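Local coordinates for transcriptional regulator, LacI family protein (Rhodococcus jostii, PDB 3K9C), which probably acts as a LacI-family transcription factor that binds regulatory DNA and carries a periplasmic-binding-protein-like regulatory domain, at residues M45-A50 with K56-A61; V17-Q22 with D28-I33; P24-L29 with I71-R76; R66-I71 with A253-D258. All blocks are in the same frame, centred on the assembly; numbering follows the deposited sequence.

All four interactions lay helices against one mixed sheet. Helix 55-63 covers one face in interaction 1, while helices 24-39 and 240-255 cover the other in interactions 2 to 4. Interactions 2 and 3 use overlapping parts of helix 24-39, sharing Asp28 and Leu29, and have centres about 5 Å apart; His26 of interaction 3 is hydrogen-bonded to Glu20 of interaction 2. Strand pairing couples interaction 1 to interaction 2, whose centres are about 12 Å apart, and both touch the second subunit. Interaction 4 lies near the start of strand 67-73, its centre about 18 Å from that of interaction 3. The His26 side chain, in interaction 3, is about 6 Å from a bound glycerol, probably from the crystallisation liquor.

Interaction 1: residues M45-A50 with K56-A61; sequences MLSAVA and KVAVQA
Ser47 donates its hydroxyl to the main-chain oxygen of Ala58, with OG 2.6 Å from O of that residue. The bond is short and comes in well off the C=O direction: OG meets the carbonyl at a C=O...OG angle of 108° and sits 34° out of the carbonyl plane, so it comes at the flank of the group rather than in line with it. With OG anti to the backbone N of Ser47 (chi1 -177°), the hydroxyl stands off the strand toward the facing side of the helix, where it also lies 3.3 Å from CB of Ala58 and 3.8 Å from CB of Ala61. The small methyl of Ala58 fits against the strand itself, 3.6 Å from O of Ala48 and beside the CG2 branch of Val49. These short side chains allow a close fit, and the axes of strand 45-49 and helix 56-61 approach to 7.4 Å while running nearly antiparallel. Further out, Arg53 in the connecting loop bonds to Ala48 O and more weakly to Ser47 OG, while Leu62 packs on Ser47 and selenomethionine Met45. At the outer edge of the strand, the backbone N of Ala48 is hydrogen-bonded to Tyr34 OH of the second subunit. Strand 42-49, helix 55-63 and strand 67-73 form a beta-alpha-beta crossover, the building unit of the Rossmann-like lobes of periplasmic binding protein folds.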
loop_
_atom_site.group_PDB
_atom_site.type_symbol
_atom_site.label_atom_id
_atom_site.label_comp_id
_atom_site.label_asym_id
_atom_site.label_seq_id
_atom_site.Cartn_x
_atom_site.Cartn_y
_atom_site.Cartn_z
HETATM N N MSE B 45 12.227 2.894 -15.059
HETATM C CA MSE B 45 12.684 3.843 -14.066
HETATM C C MSE B 45 11.427 4.440 -13.433
HETATM O O MSE B 45 10.638 5.090 -14.106
HETATM C CB MSE B 45 13.517 4.945 -14.714
HETATM C CG MSE B 45 14.492 5.577 -13.753
HETATM SE SE MSE B 45 14.703 7.458 -14.128
HETATM C CE MSE B 45 13.960 8.173 -12.479
ATOM N N LEU B 46 11.235 4.179 -12.148
ATOM C CA LEU B 46 10.087 4.701 -11.425
ATOM C C LEU B 46 10.433 6.063 -10.857
ATOM O O LEU B 46 11.587 6.332 -10.535
ATOM C CB LEU B 46 9.743 3.803 -10.243
ATOM C CG LEU B 46 9.500 2.318 -10.456
ATOM C CD1 LEU B 46 9.461 1.625 -9.098
ATOM C CD2 LEU B 46 8.215 2.132 -11.221
ATOM N N SER B 47 9.421 6.912 -10.747
ATOM C CA SER B 47 9.553 8.232 -10.147
ATOM C C SER B 47 8.243 8.312 -9.391
ATOM O O SER B 47 7.166 8.314 -10.000
ATOM C CB SER B 47 9.625 9.332 -11.198
ATOM O OG SER B 47 9.827 10.587 -10.568
ATOM N N ALA B 48 8.326 8.370 -8.067
ATOM C CA ALA B 48 7.124 8.370 -7.250
ATOM C C ALA B 48 6.511 9.713 -6.888
ATOM O O ALA B 48 7.209 10.707 -6.688
ATOM C CB ALA B 48 7.383 7.575 -5.973
ATOM N N VAL B 49 5.187 9.719 -6.809
ATOM C CA VAL B 49 4.438 10.896 -6.410
ATOM C C VAL B 49 3.941 10.574 -4.995
ATOM O O VAL B 49 3.488 9.452 -4.734
ATOM C CB VAL B 49 3.223 11.150 -7.349
ATOM C CG1 VAL B 49 2.370 12.297 -6.805
ATOM C CG2 VAL B 49 3.709 11.475 -8.759
ATOM N N ALA B 50 4.055 11.547 -4.089
ATOM C CA ALA B 50 3.612 11.401 -2.701
ATOM C C ALA B 50 3.234 12.780 -2.169
ATOM O O ALA B 50 3.546 13.791 -2.794
ATOM C CB ALA B 50 4.718 10.801 -1.858
ATOM N N LYS B 56 4.691 17.068 -10.414
ATOM C CA LYS B 56 5.508 17.936 -11.248
ATOM C C LYS B 56 6.985 17.636 -10.957
ATOM O O LYS B 56 7.811 17.546 -11.867
ATOM C CB LYS B 56 5.193 19.403 -10.931
ATOM C CG LYS B 56 5.876 20.406 -11.842
ATOM C CD LYS B 56 5.563 21.844 -11.419
ATOM C CE LYS B 56 6.201 22.188 -10.073
ATOM N NZ LYS B 56 5.818 23.551 -9.567
ATOM N N VAL B 57 7.308 17.477 -9.678
ATOM C CA VAL B 57 8.680 17.185 -9.256
ATOM C C VAL B 57 9.108 15.799 -9.743
ATOM O O VAL B 57 10.242 15.594 -10.181
ATOM C CB VAL B 57 8.800 17.238 -7.714
ATOM C CG1 VAL B 57 10.201 16.827 -7.274
ATOM C CG2 VAL B 57 8.470 18.647 -7.217
ATOM N N ALA B 58 8.187 14.849 -9.670
ATOM C CA ALA B 58 8.460 13.488 -10.097
ATOM C C ALA B 58 8.753 13.429 -11.600
ATOM O O ALA B 58 9.680 12.733 -12.031
ATOM C CB ALA B 58 7.278 12.602 -9.761
ATOM N N VAL B 59 7.972 14.153 -12.397
ATOM C CA VAL B 59 8.186 14.129 -13.838
ATOM C C VAL B 59 9.522 14.762 -14.218
ATOM O O VAL B 59 10.266 14.186 -15.010
ATOM C CB VAL B 59 7.047 14.837 -14.616
ATOM C CG1 VAL B 59 7.322 14.764 -16.115
ATOM C CG2 VAL B 59 5.698 14.175 -14.297
ATOM N N GLN B 60 9.838 15.926 -13.655
ATOM C CA GLN B 60 11.110 16.574 -13.971
ATOM C C GLN B 60 12.243 15.610 -13.652
ATOM O O GLN B 60 13.264 15.589 -14.336
ATOM C CB GLN B 60 11.285 17.860 -13.161
ATOM C CG GLN B 60 10.114 18.808 -13.280
ATOM C CD GLN B 60 10.309 20.084 -12.491
ATOM O OE1 GLN B 60 10.996 20.099 -11.465
ATOM N NE2 GLN B 60 9.683 21.168 -12.955
ATOM N N ALA B 61 12.052 14.811 -12.607
ATOM C CA ALA B 61 13.048 13.827 -12.202
ATOM C C ALA B 61 13.294 12.825 -13.331
ATOM O O ALA B 61 14.435 12.431 -13.582
ATOM C CB ALA B 61 12.587 13.099 -10.953
#

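Interaction 2: residues V17-Q22 with D28-I33; sequences VVFELQ and DLVEQI
Phe19 and Val30 mark the closest backbone approach between strand residues 17-20 and helix residues 28-33, their CA atoms 7.8 Å apart. The gap between the two main chains is therefore bridged by side chains, and alternate strand residues supply them: Val17 and Phe19 face the helix, whereas Val18 turns to the other face of the sheet and packs on helix 55-63. From the helix, Val30 and Ile33, one turn apart, face back.

The Phe19 ring presents a face to the CG2 branch of Val30 in a CH-pi contact. This methyl is 4.0 Å from the ring centroid and 24° off the ring normal, displaced toward the rim on the CG side, so that its nearest ring atom is CG of Phe19 at 3.7 Å. Phe19 CG lies between its own backbone N and carbonyl carbon (chi1 79°), which places the ring broadside to Val30, and the two side chains cross at about a right angle. Val17 and Ile33 instead meet tip to tip, CG2 of Val17 lying 4.0 Å from CG2 of Ile33.

Strand 13-20, helix 24-39 and strand 42-49 form a beta-alpha-beta unit, and Leu46 of the last strand extends this layer against both Phe19 and Val30. Helix 240-255 packs alongside on Ile33. Since all four side chains that touch are buried and apolar, cohesion here probably comes from dispersion and exclusion of water, with the ring-face contact fixing how Val30 sits on Phe19.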
loop_
_atom_site.group_PDB
_atom_site.type_symbol
_atom_site.label_atom_id
_atom_site.label_comp_id
_atom_site.label_asym_id
_atom_site.label_seq_id
_atom_site.Cartn_x
_atom_site.Cartn_y
_atom_site.Cartn_z
ATOM N N VAL B 17 8.232 5.679 -15.588
ATOM C CA VAL B 17 6.902 5.438 -15.032
ATOM C C VAL B 17 6.632 6.295 -13.791
ATOM O O VAL B 17 7.319 6.169 -12.784
ATOM C CB VAL B 17 6.721 3.945 -14.647
ATOM C CG1 VAL B 17 5.329 3.716 -14.064
ATOM C CG2 VAL B 17 6.939 3.067 -15.861
ATOM N N VAL B 18 5.639 7.174 -13.872
ATOM C CA VAL B 18 5.265 8.016 -12.733
ATOM C C VAL B 18 4.066 7.334 -12.051
ATOM O O VAL B 18 3.102 6.965 -12.723
ATOM C CB VAL B 18 4.874 9.434 -13.215
ATOM C CG1 VAL B 18 4.487 10.318 -12.038
ATOM C CG2 VAL B 18 6.051 10.065 -13.966
ATOM N N PHE B 19 4.123 7.151 -10.731
ATOM C CA PHE B 19 3.024 6.492 -10.007
ATOM C C PHE B 19 2.895 6.978 -8.566
ATOM O O PHE B 19 3.848 7.507 -7.990
ATOM C CB PHE B 19 3.232 4.971 -9.984
ATOM C CG PHE B 19 4.218 4.519 -8.954
ATOM C CD1 PHE B 19 3.791 3.869 -7.804
ATOM C CD2 PHE B 19 5.576 4.764 -9.119
ATOM C CE1 PHE B 19 4.703 3.468 -6.830
ATOM C CE2 PHE B 19 6.493 4.372 -8.160
ATOM C CZ PHE B 19 6.060 3.721 -7.013
ATOM N N GLU B 20 1.715 6.775 -7.983
ATOM C CA GLU B 20 1.456 7.187 -6.605
ATOM C C GLU B 20 1.907 6.149 -5.587
ATOM O O GLU B 20 1.394 5.025 -5.553
ATOM C CB GLU B 20 -0.033 7.458 -6.396
ATOM C CG GLU B 20 -0.527 8.753 -6.985
ATOM C CD GLU B 20 -2.036 8.892 -6.888
ATOM O OE1 GLU B 20 -2.601 8.626 -5.799
ATOM O OE2 GLU B 20 -2.654 9.270 -7.903
ATOM N N LEU B 21 2.865 6.540 -4.755
ATOM C CA LEU B 21 3.379 5.662 -3.714
ATOM C C LEU B 21 2.222 5.214 -2.805
ATOM O O LEU B 21 1.337 6.000 -2.468
ATOM C CB LEU B 21 4.434 6.404 -2.887
ATOM C CG LEU B 21 5.539 5.561 -2.247
ATOM C CD1 LEU B 21 6.287 4.803 -3.329
ATOM C CD2 LEU B 21 6.502 6.458 -1.471
ATOM N N GLN B 22 2.224 3.945 -2.423
ATOM C CA GLN B 22 1.180 3.423 -1.548
ATOM C C GLN B 22 -0.246 3.463 -2.121
ATOM O O GLN B 22 -1.213 3.536 -1.367
ATOM C CB GLN B 22 1.199 4.163 -0.206
ATOM C CG GLN B 22 2.557 4.175 0.464
ATOM C CD GLN B 22 2.472 4.529 1.931
ATOM O OE1 GLN B 22 1.799 3.844 2.701
ATOM N NE2 GLN B 22 3.159 5.599 2.332
ATOM N N ASP B 28 -0.144 -2.606 -8.409
ATOM C CA ASP B 28 -0.413 -3.727 -9.322
ATOM C C ASP B 28 0.063 -3.401 -10.736
ATOM O O ASP B 28 0.678 -4.230 -11.401
ATOM C CB ASP B 28 -1.911 -4.042 -9.397
ATOM C CG ASP B 28 -2.476 -4.552 -8.089
ATOM O OD1 ASP B 28 -1.868 -5.454 -7.472
ATOM O OD2 ASP B 28 -3.549 -4.054 -7.685
ATOM N N LEU B 29 -0.254 -2.197 -11.199
ATOM C CA LEU B 29 0.144 -1.762 -12.532
ATOM C C LEU B 29 1.661 -1.704 -12.653
ATOM O O LEU B 29 2.217 -2.155 -13.651
ATOM C CB LEU B 29 -0.461 -0.387 -12.867
ATOM C CG LEU B 29 -1.961 -0.363 -13.215
ATOM C CD1 LEU B 29 -2.436 1.064 -13.441
ATOM C CD2 LEU B 29 -2.214 -1.201 -14.464
ATOM N N VAL B 30 2.335 -1.164 -11.641
ATOM C CA VAL B 30 3.796 -1.080 -11.696
ATOM C C VAL B 30 4.419 -2.472 -11.798
ATOM O O VAL B 30 5.295 -2.706 -12.632
ATOM C CB VAL B 30 4.387 -0.374 -10.449
ATOM C CG1 VAL B 30 5.874 -0.678 -10.343
ATOM C CG2 VAL B 30 4.169 1.146 -10.546
ATOM N N GLU B 31 3.982 -3.389 -10.939
ATOM C CA GLU B 31 4.519 -4.740 -10.963
ATOM C C GLU B 31 4.409 -5.335 -12.352
ATOM O O GLU B 31 5.375 -5.877 -12.879
ATOM C CB GLU B 31 3.789 -5.645 -9.967
ATOM C CG GLU B 31 4.193 -7.114 -10.079
ATOM C CD GLU B 31 3.622 -7.961 -8.953
ATOM O OE1 GLU B 31 2.737 -7.469 -8.218
ATOM O OE2 GLU B 31 4.054 -9.123 -8.809
ATOM N N GLN B 32 3.224 -5.233 -12.944
ATOM C CA GLN B 32 3.013 -5.771 -14.276
ATOM C C GLN B 32 3.767 -5.000 -15.367
ATOM O O GLN B 32 4.213 -5.596 -16.352
ATOM C CB GLN B 32 1.509 -5.836 -14.576
ATOM C CG GLN B 32 0.777 -6.760 -13.618
ATOM C CD GLN B 32 1.356 -8.165 -13.635
ATOM O OE1 GLN B 32 1.320 -8.882 -12.634
ATOM N NE2 GLN B 32 1.879 -8.569 -14.781
ATOM N N ILE B 33 3.925 -3.687 -15.203
ATOM C CA ILE B 33 4.654 -2.904 -16.200
ATOM C C ILE B 33 6.103 -3.374 -16.251
ATOM O O ILE B 33 6.678 -3.527 -17.328
ATOM C CB ILE B 33 4.601 -1.393 -15.890
ATOM C CG1 ILE B 33 3.177 -0.878 -16.151
ATOM C CG2 ILE B 33 5.623 -0.637 -16.750
ATOM C CD1 ILE B 33 2.947 0.566 -15.746
#

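Interaction 3: residues P24-L29 with I71-R76; sequences PFHGDL and ILLGTR
Leu73 is the residue most covered here, wedged by its side chain between His26 and Leu29 of the first turns of helix 24-39. Its CB stands over the middle of the imidazole face, 4.1 Å from the His26 ring centroid and 12° off the normal, a nearly vertical CH-pi contact. Beyond CB the leucine runs past the histidine in the opposite direction, and its CD1 branch ends 3.9 Å from CB of Leu29.

The His26 ring is tethered as well as covered. CG is anti to the carbonyl carbon of its own residue (chi1 -70°), and the ring reaches back to the end of strand 13-20, where ND1 accepts a hydrogen bond from the backbone N of Glu20. With ND1 used as an acceptor, a neutral ring would probably carry its proton on NE2. The main-chain O of Leu73 lies on the same side of the ring as CB, toward the rim, 3.4 Å from CE1 of His26 and well above the ring plane, so it is not in line with the C-H.

This is the place where, in a Rossmann-like lobe, a helix begins just above the C-terminal ends of neighbouring parallel strands, 13-20 and 67-73. In periplasmic binding protein folds such strand ends border the cleft between the lobes, and the glycerol about 6 Å from the His26 side chain is consistent with a pocket nearby, though it probably came from the crystallisation liquor.

Gly74 follows the strand with a positive phi (51°), and the chain turns there close beside the His26 ring. Leu29 has further apolar neighbours in Val94 and Met243, and its CG lies over one face of the Phe25 ring, toward the rim.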
loop_
_atom_site.group_PDB
_atom_site.type_symbol
_atom_site.label_atom_id
_atom_site.label_comp_id
_atom_site.label_asym_id
_atom_site.label_seq_id
_atom_site.Cartn_x
_atom_site.Cartn_y
_atom_site.Cartn_z
ATOM N N PRO B 24 -2.700 1.181 -3.933
ATOM C CA PRO B 24 -2.900 -0.222 -4.313
ATOM C C PRO B 24 -2.903 -0.523 -5.812
ATOM O O PRO B 24 -2.095 -1.324 -6.288
ATOM C CB PRO B 24 -4.226 -0.571 -3.640
ATOM C CG PRO B 24 -4.164 0.262 -2.383
ATOM C CD PRO B 24 -3.691 1.592 -2.923
ATOM N N PHE B 25 -3.801 0.121 -6.550
ATOM C CA PHE B 25 -3.894 -0.106 -7.985
ATOM C C PHE B 25 -2.630 0.281 -8.761
ATOM O O PHE B 25 -2.321 -0.345 -9.764
ATOM C CB PHE B 25 -5.108 0.621 -8.566
ATOM C CG PHE B 25 -5.370 0.295 -10.010
ATOM C CD1 PHE B 25 -5.533 -1.030 -10.419
ATOM C CD2 PHE B 25 -5.439 1.302 -10.961
ATOM C CE1 PHE B 25 -5.759 -1.342 -11.759
ATOM C CE2 PHE B 25 -5.662 1.006 -12.296
ATOM C CZ PHE B 25 -5.823 -0.321 -12.700
ATOM N N HIS B 26 -1.908 1.312 -8.317
ATOM C CA HIS B 26 -0.675 1.687 -9.019
ATOM C C HIS B 26 0.389 0.636 -8.740
ATOM O O HIS B 26 1.247 0.371 -9.585
ATOM C CB HIS B 26 -0.168 3.064 -8.586
ATOM C CG HIS B 26 -1.027 4.196 -9.047
ATOM N ND1 HIS B 26 -0.581 5.500 -9.080
ATOM C CD2 HIS B 26 -2.318 4.230 -9.459
ATOM C CE1 HIS B 26 -1.559 6.289 -9.486
ATOM N NE2 HIS B 26 -2.625 5.543 -9.722
ATOM N N GLY B 27 0.337 0.047 -7.548
ATOM C CA GLY B 27 1.276 -1.010 -7.215
ATOM C C GLY B 27 1.102 -2.200 -8.160
ATOM O O GLY B 27 2.086 -2.748 -8.662
ATOM N N ASP B 28 -0.144 -2.606 -8.409
ATOM C CA ASP B 28 -0.413 -3.727 -9.322
ATOM C C ASP B 28 0.063 -3.401 -10.736
ATOM O O ASP B 28 0.678 -4.230 -11.401
ATOM C CB ASP B 28 -1.911 -4.042 -9.397
ATOM C CG ASP B 28 -2.476 -4.552 -8.089
ATOM O OD1 ASP B 28 -1.868 -5.454 -7.472
ATOM O OD2 ASP B 28 -3.549 -4.054 -7.685
ATOM N N LEU B 29 -0.254 -2.197 -11.199
ATOM C CA LEU B 29 0.144 -1.762 -12.532
ATOM C C LEU B 29 1.661 -1.704 -12.653
ATOM O O LEU B 29 2.217 -2.155 -13.651
ATOM C CB LEU B 29 -0.461 -0.387 -12.867
ATOM C CG LEU B 29 -1.961 -0.363 -13.215
ATOM C CD1 LEU B 29 -2.436 1.064 -13.441
ATOM C CD2 LEU B 29 -2.214 -1.201 -14.464
ATOM N N ILE B 71 5.372 7.093 -19.023
ATOM C CA ILE B 71 4.061 6.509 -18.761
ATOM C C ILE B 71 3.588 7.047 -17.402
ATOM O O ILE B 71 4.188 6.754 -16.362
ATOM C CB ILE B 71 4.153 4.980 -18.689
ATOM C CG1 ILE B 71 4.557 4.421 -20.052
ATOM C CG2 ILE B 71 2.823 4.399 -18.227
ATOM C CD1 ILE B 71 4.896 2.957 -20.023
ATOM N N LEU B 72 2.522 7.843 -17.416
ATOM C CA LEU B 72 1.995 8.430 -16.188
ATOM C C LEU B 72 0.740 7.700 -15.706
ATOM O O LEU B 72 -0.287 7.691 -16.388
ATOM C CB LEU B 72 1.663 9.914 -16.410
ATOM C CG LEU B 72 2.691 10.820 -17.110
ATOM C CD1 LEU B 72 2.185 12.262 -17.079
ATOM C CD2 LEU B 72 4.044 10.729 -16.433
ATOM N N LEU B 73 0.817 7.091 -14.527
ATOM C CA LEU B 73 -0.339 6.386 -13.985
ATOM C C LEU B 73 -1.292 7.344 -13.262
ATOM O O LEU B 73 -0.913 7.999 -12.299
ATOM C CB LEU B 73 0.112 5.285 -13.024
ATOM C CG LEU B 73 1.180 4.306 -13.512
ATOM C CD1 LEU B 73 1.248 3.115 -12.546
ATOM C CD2 LEU B 73 0.857 3.832 -14.921
ATOM N N GLY B 74 -2.526 7.432 -13.747
ATOM C CA GLY B 74 -3.512 8.306 -13.129
ATOM C C GLY B 74 -3.052 9.739 -12.910
ATOM O O GLY B 74 -3.352 10.339 -11.882
ATOM N N THR B 75 -2.335 10.295 -13.878
ATOM C CA THR B 75 -1.828 11.660 -13.778
ATOM C C THR B 75 -2.922 12.721 -13.631
ATOM O O THR B 75 -4.043 12.548 -14.111
ATOM C CB THR B 75 -0.962 12.013 -15.015
ATOM O OG1 THR B 75 -0.392 13.318 -14.848
ATOM C CG2 THR B 75 -1.803 11.990 -16.283
ATOM N N ARG B 76 -2.577 13.824 -12.973
ATOM C CA ARG B 76 -3.511 14.925 -12.762
ATOM C C ARG B 76 -3.104 16.154 -13.587
ATOM O O ARG B 76 -3.676 17.235 -13.430
ATOM C CB ARG B 76 -3.569 15.302 -11.274
ATOM C CG ARG B 76 -3.813 14.130 -10.329
ATOM C CD ARG B 76 -5.115 13.417 -10.636
ATOM N NE ARG B 76 -6.272 14.166 -10.159
ATOM C CZ ARG B 76 -6.609 14.283 -8.878
ATOM N NH1 ARG B 76 -5.876 13.694 -7.938
ATOM N NH2 ARG B 76 -7.678 14.991 -8.536
#

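Interaction 4: residues R66-I71 with A253-D258; sequences RCEAAI and AQISGD
The carboxylate of Glu68, whose side chain lies across that of Ile255, is held by a salt bridge from OE2 to NE of Arg13 on the neighbouring strand. Its other oxygen, OE1, rests 3.7 Å from the CG2 branch of Ile255, so a methyl of the isoleucine lies against a carboxylate whose other oxygen is engaged by Arg13. The two side chains cross at about a right angle, and nearer the backbone CB of Glu68 is 3.6 Å from CD1 of Ile255.

Ile255 divides its contacts between its two branches. With CG1 anti to the carbonyl carbon of its own residue (chi1 -62°), the longer branch points into the corner that the chain makes at Glu68. There CG1 comes within 3.2 Å of the main-chain oxygen of Glu68, a tight fit, and CD1 touches the methyl of Ala69, 3.6 Å from its CB. Leu15 of strand 13-20 also packs on both Ala69 and Ile255.

Helix 240-255 finishes in a Schellman motif: Asp258 N bonds back to Ala253 O at 2.9 Å, and Gly257 N makes a weak bond to Gln254 O. Gly257 takes up the positive phi, 102°, that this ending requires. The last helical turn thus brings Ile255 against the early part of strand 67-73, joining two pieces of one lobe that lie far apart in sequence, in keeping with the chain of periplasmic binding protein folds returning to its first lobe.

Just upstream on the same helix, Ala251 continues the packing along the strand, touching both Ala69 and Ile71.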
loop_
_atom_site.group_PDB
_atom_site.type_symbol
_atom_site.label_atom_id
_atom_site.label_comp_id
_atom_site.label_asym_id
_atom_site.label_seq_id
_atom_site.Cartn_x
_atom_site.Cartn_y
_atom_site.Cartn_z
ATOM N N ARG B 66 17.486 9.120 -19.126
ATOM C CA ARG B 66 17.367 8.758 -20.533
ATOM C C ARG B 66 16.126 7.930 -20.859
ATOM O O ARG B 66 16.218 6.870 -21.483
ATOM C CB ARG B 66 18.630 8.021 -20.982
ATOM C CG ARG B 66 19.910 8.815 -20.737
ATOM C CD ARG B 66 19.851 10.194 -21.398
ATOM N NE ARG B 66 21.035 11.002 -21.110
ATOM C CZ ARG B 66 22.275 10.683 -21.476
ATOM N NH1 ARG B 66 22.508 9.563 -22.152
ATOM N NH2 ARG B 66 23.286 11.486 -21.165
ATOM N N CYS B 67 14.965 8.423 -20.442
ATOM C CA CYS B 67 13.700 7.743 -20.700
ATOM C C CYS B 67 13.265 7.992 -22.141
ATOM O O CYS B 67 13.205 9.143 -22.586
ATOM C CB CYS B 67 12.611 8.260 -19.753
ATOM S SG CYS B 67 12.987 8.073 -17.997
ATOM N N GLU B 68 12.958 6.916 -22.861
ATOM C CA GLU B 68 12.520 7.012 -24.253
ATOM C C GLU B 68 11.020 7.241 -24.333
ATOM O O GLU B 68 10.452 7.396 -25.416
ATOM C CB GLU B 68 12.879 5.735 -25.008
ATOM C CG GLU B 68 14.358 5.588 -25.290
ATOM C CD GLU B 68 14.688 4.257 -25.926
ATOM O OE1 GLU B 68 13.987 3.871 -26.888
ATOM O OE2 GLU B 68 15.649 3.605 -25.465
ATOM N N ALA B 69 10.384 7.256 -23.171
ATOM C CA ALA B 69 8.955 7.475 -23.086
ATOM C C ALA B 69 8.596 7.669 -21.626
ATOM O O ALA B 69 9.332 7.246 -20.734
ATOM C CB ALA B 69 8.202 6.278 -23.665
ATOM N N ALA B 70 7.469 8.322 -21.390
ATOM C CA ALA B 70 6.993 8.563 -20.041
ATOM C C ALA B 70 5.572 8.045 -19.930
ATOM O O ALA B 70 4.688 8.484 -20.664
ATOM C CB ALA B 70 7.035 10.060 -19.717
ATOM N N ILE B 71 5.372 7.093 -19.023
ATOM C CA ILE B 71 4.061 6.509 -18.761
ATOM C C ILE B 71 3.588 7.047 -17.402
ATOM O O ILE B 71 4.188 6.754 -16.362
ATOM C CB ILE B 71 4.153 4.980 -18.689
ATOM C CG1 ILE B 71 4.557 4.421 -20.052
ATOM C CG2 ILE B 71 2.823 4.399 -18.227
ATOM C CD1 ILE B 71 4.896 2.957 -20.023
ATOM N N ALA B 253 5.379 1.737 -29.247
ATOM C CA ALA B 253 4.838 2.053 -30.561
ATOM C C ALA B 253 5.054 3.532 -30.880
ATOM O O ALA B 253 5.376 3.885 -32.016
ATOM C CB ALA B 253 3.359 1.721 -30.610
ATOM N N GLN B 254 4.871 4.389 -29.876
ATOM C CA GLN B 254 5.048 5.831 -30.043
ATOM C C GLN B 254 6.521 6.184 -30.227
ATOM O O GLN B 254 6.863 7.171 -30.885
ATOM C CB GLN B 254 4.471 6.587 -28.838
ATOM C CG GLN B 254 2.951 6.686 -28.845
ATOM C CD GLN B 254 2.394 7.556 -27.723
ATOM O OE1 GLN B 254 2.831 8.691 -27.518
ATOM N NE2 GLN B 254 1.410 7.027 -27.000
ATOM N N ILE B 255 7.394 5.375 -29.640
ATOM C CA ILE B 255 8.822 5.604 -29.774
ATOM C C ILE B 255 9.213 5.213 -31.201
ATOM O O ILE B 255 10.098 5.824 -31.801
ATOM C CB ILE B 255 9.609 4.758 -28.764
ATOM C CG1 ILE B 255 9.219 5.167 -27.343
ATOM C CG2 ILE B 255 11.105 4.946 -28.980
ATOM C CD1 ILE B 255 9.788 4.272 -26.263
ATOM N N SER B 256 8.534 4.197 -31.735
ATOM C CA SER B 256 8.775 3.726 -33.098
ATOM C C SER B 256 8.248 4.750 -34.096
ATOM O O SER B 256 8.463 4.620 -35.300
ATOM C CB SER B 256 8.077 2.383 -33.344
ATOM O OG SER B 256 8.633 1.354 -32.538
ATOM N N GLY B 257 7.546 5.760 -33.587
ATOM C CA GLY B 257 7.014 6.794 -34.453
ATOM C C GLY B 257 5.535 6.677 -34.758
ATOM O O GLY B 257 4.968 7.570 -35.382
ATOM N N ASP B 258 4.902 5.591 -34.324
ATOM C CA ASP B 258 3.475 5.405 -34.574
ATOM C C ASP B 258 2.645 6.486 -33.892
ATOM O O ASP B 258 3.041 7.029 -32.860
ATOM C CB ASP B 258 3.016 4.028 -34.089
ATOM C CG ASP B 258 3.789 2.902 -34.737
ATOM O OD1 ASP B 258 4.249 3.087 -35.886
ATOM O OD2 ASP B 258 3.928 1.831 -34.104
#